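Local coordinates for microcin B17-processing protein McbD (Escherichia coli str. K-12 substr. MG1655, PDB 6GRH), which is necessary for processing the inactive microcin B17 precursor McbA into the active peptide and belongs to the YcaO cyclodehydratase family, at residues S335-V340 against S359-L364; T75-M80 against A87-F92; M79-A84 against S118-E123; Q172-Y177 against L364-S369. The protein carries 1 engineered substitution. One frame throughout, in Å; residues are numbered along the deposited sequence.

Interaction 1 of 4, residues S335-V340 against S359-L364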
loop_
_atom_site.group_PDB
_atom_site.type_symbol
_atom_site.label_atom_id
_atom_site.label_comp_id
_atom_site.label_asym_id
_atom_site.label_seq_id
_atom_site.Cartn_x
_atom_site.Cartn_y
_atom_site.Cartn_z
ATOM N N SER E 335 -60.371 -13.087 12.562
ATOM C CA SER E 335 -60.425 -12.353 13.839
ATOM C C SER E 335 -60.013 -10.896 13.710
ATOM O O SER E 335 -58.993 -10.611 13.099
ATOM C CB SER E 335 -59.489 -13.007 14.861
ATOM O OG SER E 335 -59.446 -12.257 16.073
ATOM N N ASP E 336 -60.763 -9.999 14.360
ATOM C CA ASP E 336 -60.391 -8.580 14.470
ATOM C C ASP E 336 -59.275 -8.337 15.499
ATOM O O ASP E 336 -58.717 -7.246 15.535
ATOM C CB ASP E 336 -61.609 -7.712 14.850
ATOM C CG ASP E 336 -62.727 -7.749 13.796
ATOM O OD1 ASP E 336 -62.430 -8.058 12.628
ATOM O OD2 ASP E 336 -63.916 -7.481 14.123
ATOM N N ASN E 337 -58.971 -9.346 16.328
ATOM C CA ASN E 337 -58.056 -9.226 17.459
ATOM C C ASN E 337 -56.625 -9.615 17.084
ATOM O O ASN E 337 -56.094 -10.624 17.559
ATOM C CB ASN E 337 -58.547 -10.091 18.628
ATOM C CG ASN E 337 -59.862 -9.613 19.185
ATOM O OD1 ASN E 337 -60.054 -8.413 19.375
ATOM N ND2 ASN E 337 -60.784 -10.547 19.443
ATOM N N ILE E 338 -56.025 -8.808 16.214
ATOM C CA ILE E 338 -54.631 -8.963 15.822
ATOM C C ILE E 338 -53.981 -7.605 16.053
ATOM O O ILE E 338 -54.479 -6.574 15.572
ATOM C CB ILE E 338 -54.453 -9.401 14.354
ATOM C CG1 ILE E 338 -55.285 -10.645 14.058
ATOM C CG2 ILE E 338 -52.983 -9.686 14.058
ATOM C CD1 ILE E 338 -55.119 -11.198 12.650
ATOM N N PHE E 339 -52.868 -7.624 16.776
ATOM C CA PHE E 339 -52.238 -6.424 17.296
ATOM C C PHE E 339 -50.788 -6.375 16.872
ATOM O O PHE E 339 -50.155 -7.410 16.659
ATOM C CB PHE E 339 -52.353 -6.399 18.833
ATOM C CG PHE E 339 -53.750 -6.571 19.296
ATOM C CD1 PHE E 339 -54.649 -5.526 19.176
ATOM C CD2 PHE E 339 -54.205 -7.814 19.723
ATOM C CE1 PHE E 339 -55.977 -5.699 19.518
ATOM C CE2 PHE E 339 -55.515 -7.988 20.090
ATOM C CZ PHE E 339 -56.409 -6.929 19.990
ATOM N N VAL E 340 -50.281 -5.158 16.750
ATOM C CA VAL E 340 -48.909 -4.927 16.419
ATOM C C VAL E 340 -48.260 -4.242 17.613
ATOM O O VAL E 340 -48.529 -3.068 17.875
ATOM C CB VAL E 340 -48.791 -4.017 15.187
ATOM C CG1 VAL E 340 -47.341 -3.847 14.803
ATOM C CG2 VAL E 340 -49.615 -4.559 14.016
ATOM N N SER E 359 -51.829 -12.330 18.225
ATOM C CA SER E 359 -53.268 -12.530 18.327
ATOM C C SER E 359 -53.645 -13.659 19.299
ATOM O O SER E 359 -53.219 -14.800 19.112
ATOM C CB SER E 359 -53.877 -12.820 16.966
ATOM O OG SER E 359 -55.292 -12.977 17.091
ATOM N N PRO E 360 -54.478 -13.354 20.320
ATOM C CA PRO E 360 -55.015 -14.443 21.178
ATOM C C PRO E 360 -56.044 -15.346 20.498
ATOM O O PRO E 360 -56.450 -16.338 21.097
ATOM C CB PRO E 360 -55.655 -13.684 22.344
ATOM C CG PRO E 360 -56.095 -12.390 21.725
ATOM C CD PRO E 360 -55.024 -12.040 20.713
ATOM N N ASP E 361 -56.484 -14.996 19.282
ATOM C CA ASP E 361 -57.322 -15.872 18.460
ATOM C C ASP E 361 -56.562 -16.842 17.545
ATOM O O ASP E 361 -57.179 -17.669 16.854
ATOM C CB ASP E 361 -58.293 -15.015 17.648
ATOM C CG ASP E 361 -59.400 -14.429 18.515
ATOM O OD1 ASP E 361 -59.826 -15.105 19.481
ATOM O OD2 ASP E 361 -59.842 -13.289 18.239
ATOM N N PHE E 362 -55.237 -16.751 17.558
ATOM C CA PHE E 362 -54.364 -17.685 16.880
ATOM C C PHE E 362 -53.439 -18.252 17.962
ATOM O O PHE E 362 -53.546 -17.871 19.148
ATOM C CB PHE E 362 -53.539 -16.942 15.817
ATOM C CG PHE E 362 -54.328 -16.483 14.604
ATOM C CD1 PHE E 362 -55.132 -15.352 14.661
ATOM C CD2 PHE E 362 -54.218 -17.149 13.397
ATOM C CE1 PHE E 362 -55.838 -14.917 13.553
ATOM C CE2 PHE E 362 -54.932 -16.719 12.276
ATOM C CZ PHE E 362 -55.731 -15.595 12.354
ATOM N N PHE E 363 -52.530 -19.143 17.582
ATOM C CA PHE E 363 -51.514 -19.607 18.542
ATOM C C PHE E 363 -50.625 -18.456 19.033
ATOM O O PHE E 363 -50.097 -17.693 18.238
ATOM C CB PHE E 363 -50.684 -20.734 17.957
ATOM C CG PHE E 363 -51.480 -21.973 17.713
ATOM C CD1 PHE E 363 -51.787 -22.825 18.772
ATOM C CD2 PHE E 363 -51.953 -22.272 16.449
ATOM C CE1 PHE E 363 -52.525 -23.962 18.563
ATOM C CE2 PHE E 363 -52.684 -23.412 16.227
ATOM C CZ PHE E 363 -52.991 -24.259 17.279
ATOM N N LEU E 364 -50.507 -18.310 20.352
ATOM C CA LEU E 364 -49.668 -17.239 20.930
ATOM C C LEU E 364 -48.175 -17.544 20.837
ATOM O O LEU E 364 -47.356 -16.633 20.861
ATOM C CB LEU E 364 -50.076 -16.936 22.387
ATOM C CG LEU E 364 -51.309 -16.035 22.513
ATOM C CD1 LEU E 364 -51.794 -15.969 23.947
ATOM C CD2 LEU E 364 -51.059 -14.628 22.002
#

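Interaction 2 of 4, residues T75-M80 against A87-F92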
loop_
_atom_site.group_PDB
_atom_site.type_symbol
_atom_site.label_atom_id
_atom_site.label_comp_id
_atom_site.label_asym_id
_atom_site.label_seq_id
_atom_site.Cartn_x
_atom_site.Cartn_y
_atom_site.Cartn_z
ATOM N N THR E 75 -55.144 -3.775 34.166
ATOM C CA THR E 75 -55.921 -4.988 33.902
ATOM C C THR E 75 -56.179 -5.057 32.402
ATOM O O THR E 75 -56.037 -4.055 31.683
ATOM C CB THR E 75 -57.306 -4.988 34.597
ATOM O OG1 THR E 75 -58.164 -4.029 33.956
ATOM C CG2 THR E 75 -57.195 -4.683 36.082
ATOM N N LEU E 76 -56.592 -6.228 31.935
ATOM C CA LEU E 76 -56.881 -6.413 30.526
ATOM C C LEU E 76 -57.943 -5.413 30.037
ATOM O O LEU E 76 -57.749 -4.771 29.001
ATOM C CB LEU E 76 -57.291 -7.860 30.237
ATOM C CG LEU E 76 -56.231 -8.950 30.421
ATOM C CD1 LEU E 76 -56.815 -10.325 30.127
ATOM C CD2 LEU E 76 -54.992 -8.724 29.550
ATOM N N TYR E 77 -59.022 -5.233 30.806
ATOM C CA TYR E 77 -60.125 -4.335 30.405
ATOM C C TYR E 77 -59.839 -2.841 30.564
ATOM O O TYR E 77 -60.572 -2.027 30.017
ATOM C CB TYR E 77 -61.437 -4.703 31.130
ATOM C CG TYR E 77 -62.120 -5.935 30.575
ATOM C CD1 TYR E 77 -61.691 -7.211 30.940
ATOM C CD2 TYR E 77 -63.205 -5.824 29.691
ATOM C CE1 TYR E 77 -62.301 -8.343 30.434
ATOM C CE2 TYR E 77 -63.825 -6.954 29.178
ATOM C CZ TYR E 77 -63.371 -8.213 29.560
ATOM O OH TYR E 77 -63.974 -9.350 29.072
ATOM N N GLU E 78 -58.810 -2.474 31.321
ATOM C CA GLU E 78 -58.302 -1.079 31.338
ATOM C C GLU E 78 -57.406 -0.786 30.123
ATOM O O GLU E 78 -57.322 0.351 29.645
ATOM C CB GLU E 78 -57.516 -0.809 32.624
ATOM C CG GLU E 78 -58.413 -0.667 33.853
ATOM C CD GLU E 78 -57.753 -1.109 35.142
ATOM O OE1 GLU E 78 -56.501 -1.212 35.210
ATOM O OE2 GLU E 78 -58.510 -1.373 36.102
ATOM N N MET E 79 -56.789 -1.844 29.616
ATOM C CA MET E 79 -55.651 -1.789 28.704
ATOM C C MET E 79 -56.056 -1.720 27.228
ATOM O O MET E 79 -55.282 -1.240 26.399
ATOM C CB MET E 79 -54.833 -3.059 28.988
ATOM C CG MET E 79 -53.511 -3.254 28.344
ATOM S SD MET E 79 -52.955 -4.967 28.500
ATOM C CE MET E 79 -52.850 -5.133 30.274
ATOM N N MET E 80 -57.238 -2.230 26.905
ATOM C CA MET E 80 -57.689 -2.381 25.530
ATOM C C MET E 80 -59.208 -2.379 25.483
ATOM O O MET E 80 -59.843 -2.410 26.540
ATOM C CB MET E 80 -57.138 -3.693 24.944
ATOM C CG MET E 80 -57.640 -4.978 25.597
ATOM S SD MET E 80 -56.716 -6.449 25.076
ATOM C CE MET E 80 -55.232 -6.333 26.082
ATOM N N ALA E 87 -60.911 -11.957 24.461
ATOM C CA ALA E 87 -60.097 -12.938 23.749
ATOM C C ALA E 87 -58.775 -13.265 24.477
ATOM O O ALA E 87 -58.345 -14.419 24.492
ATOM C CB ALA E 87 -59.802 -12.450 22.337
ATOM N N PHE E 88 -58.127 -12.257 25.055
ATOM C CA PHE E 88 -56.931 -12.509 25.870
ATOM C C PHE E 88 -57.275 -13.363 27.079
ATOM O O PHE E 88 -56.571 -14.343 27.357
ATOM C CB PHE E 88 -56.216 -11.217 26.297
ATOM C CG PHE E 88 -55.271 -10.677 25.253
ATOM C CD1 PHE E 88 -54.007 -11.242 25.085
ATOM C CD2 PHE E 88 -55.641 -9.618 24.434
ATOM C CE1 PHE E 88 -53.123 -10.762 24.110
ATOM C CE2 PHE E 88 -54.757 -9.125 23.461
ATOM C CZ PHE E 88 -53.499 -9.696 23.307
ATOM N N THR E 89 -58.364 -13.006 27.770
ATOM C CA THR E 89 -58.838 -13.768 28.935
ATOM C C THR E 89 -59.040 -15.237 28.589
ATOM O O THR E 89 -58.629 -16.099 29.340
ATOM C CB THR E 89 -60.164 -13.213 29.490
ATOM O OG1 THR E 89 -60.022 -11.811 29.757
ATOM C CG2 THR E 89 -60.562 -13.937 30.767
ATOM N N GLU E 90 -59.670 -15.507 27.444
ATOM C CA GLU E 90 -59.898 -16.884 26.993
ATOM C C GLU E 90 -58.594 -17.588 26.589
ATOM O O GLU E 90 -58.470 -18.797 26.787
ATOM C CB GLU E 90 -60.947 -16.931 25.864
ATOM C CG GLU E 90 -62.369 -16.521 26.304
ATOM C CD GLU E 90 -62.826 -17.171 27.603
ATOM O OE1 GLU E 90 -63.064 -18.394 27.607
ATOM O OE2 GLU E 90 -62.952 -16.477 28.643
ATOM N N ALA E 91 -57.619 -16.841 26.060
ATOM C CA ALA E 91 -56.281 -17.395 25.829
ATOM C C ALA E 91 -55.593 -17.743 27.152
ATOM O O ALA E 91 -55.173 -18.879 27.346
ATOM C CB ALA E 91 -55.413 -16.440 25.011
ATOM N N PHE E 92 -55.507 -16.769 28.055
ATOM C CA PHE E 92 -54.849 -16.971 29.357
ATOM C C PHE E 92 -55.527 -18.053 30.206
ATOM O O PHE E 92 -54.846 -18.823 30.882
ATOM C CB PHE E 92 -54.795 -15.671 30.179
ATOM C CG PHE E 92 -53.796 -14.650 29.690
ATOM C CD1 PHE E 92 -52.493 -14.999 29.376
ATOM C CD2 PHE E 92 -54.160 -13.310 29.591
ATOM C CE1 PHE E 92 -51.582 -14.040 28.934
ATOM C CE2 PHE E 92 -53.259 -12.351 29.161
ATOM C CZ PHE E 92 -51.966 -12.718 28.834
#

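Interaction 3 of 4, residues M79-A84 against S118-E123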
loop_
_atom_site.group_PDB
_atom_site.type_symbol
_atom_site.label_atom_id
_atom_site.label_comp_id
_atom_site.label_asym_id
_atom_site.label_seq_id
_atom_site.Cartn_x
_atom_site.Cartn_y
_atom_site.Cartn_z
ATOM N N MET E 79 -56.789 -1.844 29.616
ATOM C CA MET E 79 -55.651 -1.789 28.704
ATOM C C MET E 79 -56.056 -1.720 27.228
ATOM O O MET E 79 -55.282 -1.240 26.399
ATOM C CB MET E 79 -54.833 -3.059 28.988
ATOM C CG MET E 79 -53.511 -3.254 28.344
ATOM S SD MET E 79 -52.955 -4.967 28.500
ATOM C CE MET E 79 -52.850 -5.133 30.274
ATOM N N MET E 80 -57.238 -2.230 26.905
ATOM C CA MET E 80 -57.689 -2.381 25.530
ATOM C C MET E 80 -59.208 -2.379 25.483
ATOM O O MET E 80 -59.843 -2.410 26.540
ATOM C CB MET E 80 -57.138 -3.693 24.944
ATOM C CG MET E 80 -57.640 -4.978 25.597
ATOM S SD MET E 80 -56.716 -6.449 25.076
ATOM C CE MET E 80 -55.232 -6.333 26.082
ATOM N N PRO E 81 -59.803 -2.337 24.270
ATOM C CA PRO E 81 -61.257 -2.514 24.144
ATOM C C PRO E 81 -61.783 -3.861 24.662
ATOM O O PRO E 81 -61.037 -4.836 24.724
ATOM C CB PRO E 81 -61.496 -2.389 22.631
ATOM C CG PRO E 81 -60.412 -1.485 22.168
ATOM C CD PRO E 81 -59.215 -1.853 23.003
ATOM N N PRO E 82 -63.080 -3.924 24.996
ATOM C CA PRO E 82 -63.620 -5.088 25.704
ATOM C C PRO E 82 -63.557 -6.436 24.971
ATOM O O PRO E 82 -63.317 -7.458 25.623
ATOM C CB PRO E 82 -65.080 -4.694 25.989
ATOM C CG PRO E 82 -65.381 -3.595 25.030
ATOM C CD PRO E 82 -64.092 -2.870 24.816
ATOM N N SER E 83 -63.781 -6.461 23.658
ATOM C CA SER E 83 -63.746 -7.739 22.933
ATOM C C SER E 83 -62.303 -8.258 22.729
ATOM O O SER E 83 -62.099 -9.456 22.616
ATOM C CB SER E 83 -64.516 -7.662 21.602
ATOM O OG SER E 83 -63.793 -6.921 20.634
ATOM N N ALA E 84 -61.308 -7.375 22.702
ATOM C CA ALA E 84 -59.906 -7.815 22.722
ATOM C C ALA E 84 -59.538 -8.391 24.100
ATOM O O ALA E 84 -58.916 -9.451 24.201
ATOM C CB ALA E 84 -58.996 -6.662 22.371
ATOM N N SER E 118 -57.710 -1.598 12.381
ATOM C CA SER E 118 -58.303 -0.278 12.666
ATOM C C SER E 118 -57.268 0.806 13.004
ATOM O O SER E 118 -57.611 1.989 13.033
ATOM C CB SER E 118 -59.288 -0.397 13.833
ATOM O OG SER E 118 -58.593 -0.563 15.054
ATOM N N LEU E 119 -56.023 0.397 13.272
ATOM C CA LEU E 119 -54.976 1.262 13.826
ATOM C C LEU E 119 -55.314 1.874 15.195
ATOM O O LEU E 119 -54.628 2.796 15.633
ATOM C CB LEU E 119 -54.535 2.352 12.824
ATOM C CG LEU E 119 -54.197 1.837 11.419
ATOM C CD1 LEU E 119 -53.679 2.987 10.568
ATOM C CD2 LEU E 119 -53.189 0.691 11.478
ATOM N N GLU E 120 -56.310 1.318 15.884
ATOM C CA GLU E 120 -56.692 1.793 17.206
ATOM C C GLU E 120 -55.559 1.480 18.197
ATOM O O GLU E 120 -55.129 0.333 18.341
ATOM C CB GLU E 120 -58.015 1.154 17.667
ATOM C CG GLU E 120 -58.346 1.395 19.138
ATOM C CD GLU E 120 -59.754 0.979 19.543
ATOM O OE1 GLU E 120 -60.422 0.213 18.817
ATOM O OE2 GLU E 120 -60.198 1.423 20.618
ATOM N N GLN E 121 -55.090 2.523 18.864
ATOM C CA GLN E 121 -54.012 2.400 19.819
ATOM C C GLN E 121 -54.505 1.768 21.105
ATOM O O GLN E 121 -55.607 2.041 21.556
ATOM C CB GLN E 121 -53.416 3.762 20.121
ATOM C CG GLN E 121 -52.787 4.414 18.902
ATOM C CD GLN E 121 -52.019 5.653 19.276
ATOM O OE1 GLN E 121 -50.992 5.563 19.937
ATOM N NE2 GLN E 121 -52.520 6.823 18.873
ATOM N N GLN E 122 -53.670 0.913 21.682
ATOM C CA GLN E 122 -53.983 0.264 22.951
ATOM C C GLN E 122 -52.694 -0.263 23.596
ATOM O O GLN E 122 -51.594 0.122 23.201
ATOM C CB GLN E 122 -55.003 -0.857 22.719
ATOM C CG GLN E 122 -54.513 -1.975 21.837
ATOM C CD GLN E 122 -55.401 -3.191 21.935
ATOM O OE1 GLN E 122 -56.503 -3.198 21.400
ATOM N NE2 GLN E 122 -54.930 -4.229 22.633
ATOM N N GLU E 123 -52.838 -1.109 24.604
ATOM C CA GLU E 123 -51.737 -1.865 25.138
ATOM C C GLU E 123 -52.069 -3.348 25.159
ATOM O O GLU E 123 -53.236 -3.747 25.111
ATOM C CB GLU E 123 -51.375 -1.353 26.535
ATOM C CG GLU E 123 -50.723 0.014 26.517
ATOM C CD GLU E 123 -50.664 0.673 27.875
ATOM O OE1 GLU E 123 -51.696 0.731 28.567
ATOM O OE2 GLU E 123 -49.579 1.157 28.248
#

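Interaction 4 of 4, residues Q172-Y177 against L364-S369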
loop_
_atom_site.group_PDB
_atom_site.type_symbol
_atom_site.label_atom_id
_atom_site.label_comp_id
_atom_site.label_asym_id
_atom_site.label_seq_id
_atom_site.Cartn_x
_atom_site.Cartn_y
_atom_site.Cartn_z
ATOM N N GLN E 172 -48.032 -19.843 12.141
ATOM C CA GLN E 172 -49.421 -20.309 12.243
ATOM C C GLN E 172 -49.660 -21.429 11.240
ATOM O O GLN E 172 -50.264 -22.458 11.598
ATOM C CB GLN E 172 -50.441 -19.185 12.064
ATOM C CG GLN E 172 -50.328 -18.048 13.077
ATOM C CD GLN E 172 -50.526 -18.479 14.506
ATOM O OE1 GLN E 172 -51.383 -19.341 14.808
ATOM N NE2 GLN E 172 -49.768 -17.863 15.410
ATOM N N SER E 173 -49.147 -21.264 10.017
ATOM C CA SER E 173 -49.211 -22.325 8.996
ATOM C C SER E 173 -48.512 -23.602 9.440
ATOM O O SER E 173 -49.018 -24.692 9.230
ATOM C CB SER E 173 -48.628 -21.876 7.648
ATOM O OG SER E 173 -49.401 -20.811 7.096
ATOM N N LEU E 174 -47.364 -23.463 10.068
ATOM C CA LEU E 174 -46.580 -24.614 10.501
ATOM C C LEU E 174 -47.271 -25.394 11.622
ATOM O O LEU E 174 -47.241 -26.625 11.615
ATOM C CB LEU E 174 -45.208 -24.152 10.981
ATOM C CG LEU E 174 -44.285 -25.213 11.594
ATOM C CD1 LEU E 174 -43.872 -26.279 10.582
ATOM C CD2 LEU E 174 -43.074 -24.552 12.215
ATOM N N LEU E 175 -47.833 -24.676 12.595
ATOM C CA LEU E 175 -48.565 -25.310 13.695
ATOM C C LEU E 175 -49.804 -26.058 13.231
ATOM O O LEU E 175 -50.053 -27.164 13.697
ATOM C CB LEU E 175 -48.954 -24.298 14.768
ATOM C CG LEU E 175 -47.779 -23.789 15.596
ATOM C CD1 LEU E 175 -48.108 -22.450 16.251
ATOM C CD2 LEU E 175 -47.355 -24.811 16.635
ATOM N N LEU E 176 -50.573 -25.473 12.317
ATOM C CA LEU E 176 -51.732 -26.174 11.761
ATOM C C LEU E 176 -51.309 -27.442 11.003
ATOM O O LEU E 176 -51.916 -28.504 11.177
ATOM C CB LEU E 176 -52.568 -25.268 10.862
ATOM C CG LEU E 176 -53.940 -25.892 10.590
ATOM C CD1 LEU E 176 -54.763 -25.933 11.871
ATOM C CD2 LEU E 176 -54.693 -25.152 9.496
ATOM N N TYR E 177 -50.256 -27.327 10.194
ATOM C CA TYR E 177 -49.666 -28.486 9.493
ATOM C C TYR E 177 -49.171 -29.555 10.469
ATOM O O TYR E 177 -49.468 -30.747 10.301
ATOM C CB TYR E 177 -48.501 -28.054 8.615
ATOM C CG TYR E 177 -47.677 -29.200 8.073
ATOM C CD1 TYR E 177 -48.182 -30.038 7.093
ATOM C CD2 TYR E 177 -46.406 -29.442 8.538
ATOM C CE1 TYR E 177 -47.437 -31.090 6.584
ATOM C CE2 TYR E 177 -45.649 -30.489 8.046
ATOM C CZ TYR E 177 -46.162 -31.305 7.067
ATOM O OH TYR E 177 -45.406 -32.332 6.579
ATOM N N LEU E 364 -50.507 -18.310 20.352
ATOM C CA LEU E 364 -49.668 -17.239 20.930
ATOM C C LEU E 364 -48.175 -17.544 20.837
ATOM O O LEU E 364 -47.356 -16.633 20.861
ATOM C CB LEU E 364 -50.076 -16.936 22.387
ATOM C CG LEU E 364 -51.309 -16.035 22.513
ATOM C CD1 LEU E 364 -51.794 -15.969 23.947
ATOM C CD2 LEU E 364 -51.059 -14.628 22.002
ATOM N N HIS E 365 -47.821 -18.813 20.750
ATOM C CA HIS E 365 -46.441 -19.211 20.548
ATOM C C HIS E 365 -46.429 -20.602 19.916
ATOM O O HIS E 365 -47.490 -21.171 19.706
ATOM C CB HIS E 365 -45.692 -19.174 21.888
ATOM C CG HIS E 365 -46.253 -20.094 22.920
ATOM N ND1 HIS E 365 -46.053 -21.454 22.888
ATOM C CD2 HIS E 365 -46.960 -19.842 24.046
ATOM C CE1 HIS E 365 -46.640 -22.007 23.933
ATOM N NE2 HIS E 365 -47.186 -21.048 24.660
ATOM N N MET E 366 -45.258 -21.161 19.634
ATOM C CA MET E 366 -45.183 -22.386 18.827
ATOM C C MET E 366 -44.828 -23.673 19.567
ATOM O O MET E 366 -44.593 -24.708 18.926
ATOM C CB MET E 366 -44.235 -22.172 17.634
ATOM C CG MET E 366 -42.751 -22.234 17.926
ATOM S SD MET E 366 -41.797 -22.121 16.395
ATOM C CE MET E 366 -42.044 -23.731 15.664
ATOM N N ASN E 367 -44.787 -23.623 20.893
ATOM C CA ASN E 367 -44.488 -24.803 21.701
ATOM C C ASN E 367 -45.766 -25.464 22.246
ATOM O O ASN E 367 -46.222 -25.133 23.333
ATOM C CB ASN E 367 -43.562 -24.403 22.853
ATOM C CG ASN E 367 -43.157 -25.579 23.715
ATOM O OD1 ASN E 367 -43.399 -26.736 23.368
ATOM N ND2 ASN E 367 -42.522 -25.284 24.848
ATOM N N ASN E 368 -46.338 -26.417 21.520
ATOM C CA ASN E 368 -47.549 -27.061 22.052
ATOM C C ASN E 368 -47.244 -28.190 23.084
ATOM O O ASN E 368 -48.164 -28.814 23.565
ATOM C CB ASN E 368 -48.582 -27.438 20.961
ATOM C CG ASN E 368 -47.956 -28.041 19.750
ATOM O OD1 ASN E 368 -48.067 -27.517 18.628
ATOM N ND2 ASN E 368 -47.228 -29.123 19.974
ATOM N N SER E 369 -45.967 -28.417 23.427
ATOM C CA SER E 369 -45.605 -29.193 24.631
ATOM C C SER E 369 -45.640 -28.345 25.917
ATOM O O SER E 369 -45.519 -28.880 27.004
ATOM C CB SER E 369 -44.219 -29.838 24.492
ATOM O OG SER E 369 -43.182 -28.936 24.852
#

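Interaction 1 of 4, residues S335-V340 against S359-L364
Asp361 reaches two side chains of 335-340 through a single carboxylate oxygen. Asp361 OD2 accepts from Asn337 ND2 at 3.1 Å, a fairly straight bond that arrives on the syn side and lies close to the amide plane, although amide and carboxylate are turned 40° apart. Ser335 OG donates to the same oxygen; the separation of Ser335 OG and Asp361 OD2, 2.4 Å, is very short and its exact value doubtful. Beside this cluster Ser359 OG gives a hydrogen bond to Asn337 O at 2.5 Å, tilted out of the carbonyl plane. Apolar contacts flank the polar centre: Ile338 CD1 meets Phe362 CE1 obliquely at 3.9 Å, and Pro360 CD lies at the edge of the Phe339 ring. Each serine hydroxyl also accepts a backbone N-H in an ST turn, Ser335 OG from Asn337 N and Ser359 OG from Asp361 N, the latter within the type I turn 359-362. The contact lies at the open end of the antiparallel hairpin 339-347/350-358. Ala84 and Ala87 of helix 82-95 pack on Asn337, while Phe168 of helix 157-180 meets Phe362 edge-to-face.

Interaction 2 of 4, residues T75-M80 against A87-F92
Leu76 and Phe88 mark the closest backbone approach, their CA atoms 7.7 Å apart, where the short helix 76-79 comes up against the longer helix 82-95. The short helix starts with a capping box: Thr75 OG1 accepts from Glu78 N, and Thr75 N donates in return to Glu78 OE1 from above the carboxylate plane. It ends at Met80, the first residue to leave helical geometry. From this frame Leu76 and Met80 both send their CB atoms toward the partner helix, and the contact they make is one of packing, without hydrogen bonds between the segments.

Leu76 fits beside three residues of one helical face. Its CD1 lies 4.0 Å from Phe88 CB, and the same Leu76 CD1 comes within 3.6 Å of Thr89 OG1. That methyl also sits at the edge of the Phe92 ring, near its plane, while the other branch, Leu76 CD2, approaches Phe92 CE2. Two helices joined by a tight turn thus fold back on each other, and Met80, at the turn, supplies a Met-aromatic contact. Met80 SD stands 4.5 Å from the centroid of the Phe88 ring, 63° off the normal, an oblique approach. Met80 SD is nearest to Phe88 CD2, at 3.4 Å, and the bend at chi3 (79°) carries Met80 CE back along the same ring, close to Phe88 CD2 and CE2. The hydroxyl of Thr89, though packed on Leu76, is hydrogen-bonded to Ala85 O within its own helix. Ile103 of helix 100-105 also packs on Leu76, Thr89 and Phe92.

Interaction 3 of 4, residues M79-A84 against S118-E123
Gln122 crosses Met80 obliquely, its amide lying against Met80 CB and the Pro81 ring. Gln122 NE2 comes 3.2 Å from Met80 CB, while on the other branch Gln122 OE1 lies 3.4 Å from Pro81 CD. A bent bond within the segment helps to orient the amide: Gln122 NE2 donates to Glu123 O at 3.0 Å, from above the carbonyl plane. With chi1 at 63°, CG sits between the backbone N and the carbonyl carbon, which directs the extended chain so that NE2 comes near Glu123 O. Met80 CE rests against that same carbonyl oxygen.

Met79 and Glu123 instead cross at about a right angle, Met79 CG touching Glu123 CB at 3.4 Å. The backbones join here too, for Glu123 N donates to Met79 O at 3.0 Å with an angle of 161° at the hydrogen. Strand 121-125 is the second arm of an antiparallel hairpin with 108-115, so this bond attaches the end of helix 76-79 to it. Pro81, at the N-cap position of helix 82-95, and Glu120 approach from opposite directions, with Pro81 CG 3.3 Å from Glu120 OE2. The carboxylate of Glu123 has its salt bridge with Lys74. Between Glu120 and Gln122, Gln121 points its CB away from 79-84, and its NE2 is hydrogen-bonded to Asp37 OD1 of the neighbouring McbB subunit.

Interaction 4 of 4, residues Q172-Y177 against L364-S369
Leu175 holds CG anti to its own carbonyl carbon (chi1 -71°), which, with chi2 near trans, places its two methyls against 365-368. Met366 has the less common setting, CG lying between the backbone N and the carbonyl carbon at 78°, and its chain then bends at the sulfur so that the terminal methyl swings toward the helix. This is helix-to-loop packing: one side of a turn of helix 157-180, at Leu174 and Leu175, packs on the irregular chain that follows the hairpin 339-358.

The two methyls of Leu175 divide the loop between them. Leu175 CD1 lies 3.7 Å from His365 O and also faces the backbone and CB of Met366. Leu175 CD2 lies 3.6 Å from Met366 O and comes closer still, to 3.4 Å, to Asn368 OD1; the leucine and asparagine side chains run alongside each other, pointing opposite ways. One position earlier in the helix, Leu174 CD2 meets the terminal methyl Met366 CE at 3.7 Å. Tyr286 of helix 285-292 and Arg171 also pack against Met366.

Polar groups keep the loop in shape. Met366 N is bound by Asp147 OD2, and Gln172 NE2 ties the helix to Phe363 O, just before segment 364-369. His365 points its CB away from the helix; its NE2 is hydrogen-bonded to Ala371 O, and His365 ND1 accepts from Asn367 N at 3.2 Å, with the donor almost exactly in the ring plane. Further on, Ser369 OG donates to Asn367 OD1 at 2.7 Å, in the carbonyl plane and on a lone pair.

How the interactions relate
From the N terminus, interaction 2 closes first, a tight loop between helices 76-79 and 82-95. Interaction 3 starts from the same segment, sharing Met79 and Met80, but runs on to strand 121-125 and so closes a longer loop. Interaction 4 spans most of the remaining chain, from helix 157-180 to the C-terminal loop; interaction 1 falls within that span, closing the hairpin 339-358, and shares Leu364 with it. Helix 82-95 is the common neighbour: its Ala84, Ala87, Phe88 and Ala91 all touch interaction 1. Interactions 3 and 4 do not touch, their nearest atoms about 10 Å apart, and interaction 1 adjoins both.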